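Local coordinates for tegumental protein 20.8 kDa (Clonorchis sinensis, PDB 5X2D) that probably binds calcium through its EF-hand region and is represented here by its dynein light chain-like domain alone, at residues 31-35 against 36-40; 12-16 against 17-21. All blocks are in the same frame, centred on the assembly; numbering follows the deposited sequence.

Contact 1: 31-35 against 36-40; sequences PGAQT and SEELG
Thr35 O takes the backbone N of Leu39 in a 2.9 Å hydrogen bond, with the N of Glu38 as a weak second donor; the chain is extended at Thr35 (phi -64°, psi 161°) and turns helical from Ser36. The side chain of Glu38 folds back over the start of its own helix. The chain runs out extended beyond CG, crosses the Thr35 side chain at about a right angle and brings OE1 to the backbone N atoms of both Gln34 and Thr35. Both hydrogen bonds refine very short, so their exact lengths are doubtful at this resolution. Thr35 OG1 adds a weak third bond to OE1, at 3.2 Å. The other carboxylate oxygen, OE2, receives a water at 2.9 Å, and that water also donates weakly to Gly32 O. Nearer the backbone, Ala33 CB packs against Glu38 CB and also meets Leu39 CD2, at 3.5 Å. CG of Leu39 lies anti to its carbonyl carbon (chi1 -64°), which carries that methyl back toward the loop. Arg86 bonds Ala33 O, and Trp68 of the second subunit packs on Ser36 and Leu39. Thr35 holds the N-cap position without capping through its own side chain; instead the Glu38 carboxylate, three residues on, turns back to N-H groups just before the helix, where the loop from helix 16-29 enters helix 36-54 of this dynein light chain-like domain.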
loop_
_atom_site.group_PDB
_atom_site.type_symbol
_atom_site.label_atom_id
_atom_site.label_comp_id
_atom_site.label_asym_id
_atom_site.label_seq_id
_atom_site.Cartn_x
_atom_site.Cartn_y
_atom_site.Cartn_z
ATOM N N PRO A 31 -2.558 17.665 -6.863
ATOM C CA PRO A 31 -3.407 18.397 -5.906
ATOM C C PRO A 31 -4.784 18.824 -6.432
ATOM O O PRO A 31 -5.663 19.181 -5.636
ATOM C CB PRO A 31 -2.576 19.643 -5.584
ATOM C CG PRO A 31 -1.626 19.779 -6.711
ATOM C CD PRO A 31 -1.299 18.385 -7.116
ATOM N N GLY A 32 -4.969 18.798 -7.746
ATOM C CA GLY A 32 -6.252 19.143 -8.324
ATOM C C GLY A 32 -7.332 18.125 -8.024
ATOM O O GLY A 32 -8.508 18.473 -7.907
ATOM N N ALA A 33 -6.940 16.867 -7.871
ATOM C CA ALA A 33 -7.929 15.796 -7.783
ATOM C C ALA A 33 -8.371 15.437 -6.347
ATOM O O ALA A 33 -7.535 15.039 -5.522
ATOM C CB ALA A 33 -7.401 14.558 -8.495
ATOM N N GLN A 34 -9.692 15.569 -6.082
ATOM C CA GLN A 34 -10.335 15.283 -4.762
ATOM C C GLN A 34 -11.346 14.145 -4.777
ATOM O O GLN A 34 -11.439 13.407 -3.797
ATOM C CB GLN A 34 -11.090 16.444 -4.087
ATOM C CG GLN A 34 -10.418 17.682 -3.517
ATOM C CD GLN A 34 -9.342 17.368 -2.495
ATOM O OE1 GLN A 34 -9.078 18.120 -1.561
ATOM N NE2 GLN A 34 -8.520 16.425 -2.863
ATOM N N THR A 35 -12.209 14.104 -5.785
ATOM C CA THR A 35 -13.103 12.958 -5.964
ATOM C C THR A 35 -12.373 11.621 -6.261
ATOM O O THR A 35 -11.194 11.584 -6.675
ATOM C CB THR A 35 -14.108 13.226 -7.100
ATOM O OG1 THR A 35 -14.504 14.610 -7.078
ATOM C CG2 THR A 35 -15.348 12.339 -6.951
ATOM N N SER A 36 -13.082 10.520 -6.034
ATOM C CA SER A 36 -12.554 9.203 -6.341
ATOM C C SER A 36 -12.483 8.961 -7.851
ATOM O O SER A 36 -11.634 8.217 -8.316
ATOM C CB SER A 36 -13.393 8.125 -5.650
ATOM O OG SER A 36 -13.284 8.238 -4.234
ATOM N N GLU A 37 -13.325 9.637 -8.619
ATOM C CA GLU A 37 -13.297 9.487 -10.067
ATOM C C GLU A 37 -12.117 10.256 -10.641
ATOM O O GLU A 37 -11.592 9.938 -11.714
ATOM C CB GLU A 37 -14.589 10.065 -10.659
ATOM C CG GLU A 37 -14.773 9.913 -12.160
ATOM C CD GLU A 37 -16.191 10.253 -12.620
ATOM O OE1 GLU A 37 -17.134 10.195 -11.798
ATOM O OE2 GLU A 37 -16.348 10.638 -13.801
ATOM N N GLU A 38 -11.682 11.244 -9.869
ATOM C CA GLU A 38 -10.450 11.981 -10.092
ATOM C C GLU A 38 -9.201 11.175 -9.789
ATOM O O GLU A 38 -8.277 11.102 -10.602
ATOM C CB GLU A 38 -10.465 13.228 -9.212
ATOM C CG GLU A 38 -10.830 14.530 -9.902
ATOM C CD GLU A 38 -11.511 15.510 -8.946
ATOM O OE1 GLU A 38 -11.415 15.307 -7.716
ATOM O OE2 GLU A 38 -12.135 16.481 -9.416
ATOM N N LEU A 39 -9.204 10.576 -8.599
ATOM C CA LEU A 39 -8.020 9.951 -8.024
ATOM C C LEU A 39 -7.818 8.569 -8.587
ATOM O O LEU A 39 -6.690 8.159 -8.864
ATOM C CB LEU A 39 -8.154 9.886 -6.499
ATOM C CG LEU A 39 -8.200 11.253 -5.817
ATOM C CD1 LEU A 39 -8.392 11.077 -4.343
ATOM C CD2 LEU A 39 -6.936 12.025 -6.096
ATOM N N GLY A 40 -8.940 7.878 -8.770
ATOM C CA GLY A 40 -8.979 6.556 -9.358
ATOM C C GLY A 40 -8.256 6.563 -10.683
ATOM O O GLY A 40 -7.432 5.687 -10.939
HETATM O O HOH W 1 -11.334 19.254 -9.488
#

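Contact 2: 12-16 against 17-21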
loop_
_atom_site.group_PDB
_atom_site.type_symbol
_atom_site.label_atom_id
_atom_site.label_comp_id
_atom_site.label_asym_id
_atom_site.label_seq_id
_atom_site.Cartn_x
_atom_site.Cartn_y
_atom_site.Cartn_z
ATOM N N ALA A 12 12.932 5.785 -0.516
ATOM C CA ALA A 12 13.296 5.726 -1.906
ATOM C C ALA A 12 14.244 4.570 -2.177
ATOM O O ALA A 12 15.201 4.349 -1.442
ATOM C CB ALA A 12 13.909 7.060 -2.339
ATOM N N ASN A 13 13.972 3.802 -3.216
ATOM C CA ASN A 13 15.049 3.067 -3.831
ATOM C C ASN A 13 15.110 3.548 -5.258
ATOM O O ASN A 13 14.443 2.982 -6.136
ATOM C CB ASN A 13 14.790 1.569 -3.720
ATOM C CG ASN A 13 15.973 0.741 -4.105
ATOM O OD1 ASN A 13 17.000 1.263 -4.556
ATOM N ND2 ASN A 13 15.854 -0.571 -3.911
ATOM N N MET A 14 15.995 4.506 -5.509
ATOM C CA MET A 14 15.895 5.286 -6.725
ATOM C C MET A 14 16.961 6.386 -6.766
ATOM O O MET A 14 17.460 6.833 -5.719
ATOM C CB MET A 14 14.472 5.875 -6.798
ATOM C CG MET A 14 14.093 6.576 -8.082
ATOM S SD MET A 14 12.306 6.878 -8.227
ATOM C CE MET A 14 11.596 5.284 -7.803
ATOM N N SER A 15 17.298 6.829 -7.975
ATOM C CA SER A 15 18.201 7.963 -8.159
ATOM C C SER A 15 17.407 9.223 -7.912
ATOM O O SER A 15 16.183 9.189 -8.000
ATOM C CB SER A 15 18.821 7.975 -9.564
ATOM O OG SER A 15 17.842 8.187 -10.574
ATOM N N LEU A 16 18.087 10.317 -7.584
ATOM C CA LEU A 16 17.396 11.599 -7.432
ATOM C C LEU A 16 16.804 12.010 -8.754
ATOM O O LEU A 16 15.747 12.636 -8.808
ATOM C CB LEU A 16 18.321 12.714 -6.941
ATOM C CG LEU A 16 18.486 12.900 -5.441
ATOM C CD1 LEU A 16 19.637 13.854 -5.099
ATOM C CD2 LEU A 16 17.169 13.424 -4.877
ATOM N N GLU A 17 17.511 11.666 -9.823
ATOM C CA GLU A 17 17.071 12.021 -11.156
ATOM C C GLU A 17 15.673 11.442 -11.402
ATOM O O GLU A 17 14.757 12.154 -11.812
ATOM C CB GLU A 17 18.083 11.523 -12.200
ATOM C CG GLU A 17 17.749 11.914 -13.625
ATOM C CD GLU A 17 18.832 11.519 -14.609
ATOM O OE1 GLU A 17 19.670 10.653 -14.271
ATOM O OE2 GLU A 17 18.857 12.099 -15.714
ATOM N N ASP A 18 15.495 10.168 -11.080
ATOM C CA ASP A 18 14.208 9.532 -11.273
ATOM C C ASP A 18 13.184 9.971 -10.241
ATOM O O ASP A 18 11.988 9.845 -10.454
ATOM C CB ASP A 18 14.357 8.012 -11.238
ATOM C CG ASP A 18 15.185 7.480 -12.393
ATOM O OD1 ASP A 18 15.172 8.106 -13.480
ATOM O OD2 ASP A 18 15.874 6.454 -12.186
ATOM N N GLN A 19 13.641 10.475 -9.112
ATOM C CA GLN A 19 12.708 10.969 -8.117
ATOM C C GLN A 19 12.148 12.292 -8.581
ATOM O O GLN A 19 10.952 12.575 -8.450
ATOM C CB GLN A 19 13.375 11.131 -6.751
ATOM C CG GLN A 19 13.403 9.857 -5.941
ATOM C CD GLN A 19 14.224 10.031 -4.701
ATOM O OE1 GLN A 19 13.944 10.924 -3.906
ATOM N NE2 GLN A 19 15.267 9.203 -4.532
ATOM N N ILE A 20 13.040 13.101 -9.121
ATOM C CA ILE A 20 12.690 14.422 -9.575
ATOM C C ILE A 20 11.651 14.349 -10.685
ATOM O O ILE A 20 10.708 15.129 -10.672
ATOM C CB ILE A 20 13.931 15.189 -10.045
ATOM C CG1 ILE A 20 14.748 15.640 -8.828
ATOM C CG2 ILE A 20 13.543 16.382 -10.897
ATOM C CD1 ILE A 20 16.077 16.293 -9.173
ATOM N N LYS A 21 11.739 13.390 -11.607
ATOM C CA LYS A 21 10.796 13.467 -12.725
ATOM C C LYS A 21 9.425 12.967 -12.313
ATOM O O LYS A 21 8.418 13.322 -12.934
ATOM C CB LYS A 21 11.232 12.648 -13.955
ATOM C CG LYS A 21 12.695 12.303 -14.151
ATOM C CD LYS A 21 12.863 11.680 -15.557
ATOM C CE LYS A 21 14.130 10.851 -15.726
ATOM N NZ LYS A 21 15.284 11.773 -15.895
#
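Ser15 OG accepts the backbone N of Asp18 at 3.1 Å, a fairly straight bond with an N-H...O angle of 159°. The same hydroxyl donates, weakly, to Asp18 OD2, so it serves one backbone donor and one carboxylate oxygen of the same residue. Its torsion (chi1 65°) sets OG between the backbone N and the carbonyl carbon of Ser15, facing the first turn. This is an N-cap: strand 7-13 has just ended, and helix 16-29 starts with its early N-H groups needing acceptors from outside the helix. Ser15 O accepts Gln19 N at 3.1 Å, and Leu16 O takes Ile20 N at 2.8 Å as well as a weak second bond from Gln19 N. Gln19 reaches back toward the strand with its extended chain, where NE2 donates weakly to Met14 O, 3.4 Å away, and brushes the methyl of Ala12. Met14 lays CG against Asp18 CB at 3.5 Å, while its SD passes 3.9 Å from Gln19 CG; both Met14 and Gln19 also rest on Phe79 of the neighbouring strand 78-83. Glu17 OE2, in the first turn, forms a salt bridge of 3.6 Å with NZ of Lys21, one turn later.

Contact 2 comes first along the chain, where strand 7-13 hands over to helix 16-29; contact 1 follows beyond that helix, where the loop leads into helix 36-54. The two are in series on opposite sides of the chain's centre, their own centres 24 Å apart and nearest atoms about 12 Å apart, so they do not touch. Each marks the start of one of the domain's two helices, but differently: in contact 2 the N-cap hydroxyl accepts a backbone N-H of the first turn, while in contact 1 a first-turn carboxylate faces N-H groups before the helix. Contact 2 stays within its own chain, beside the antiparallel sheet, whereas contact 1 reaches the second subunit.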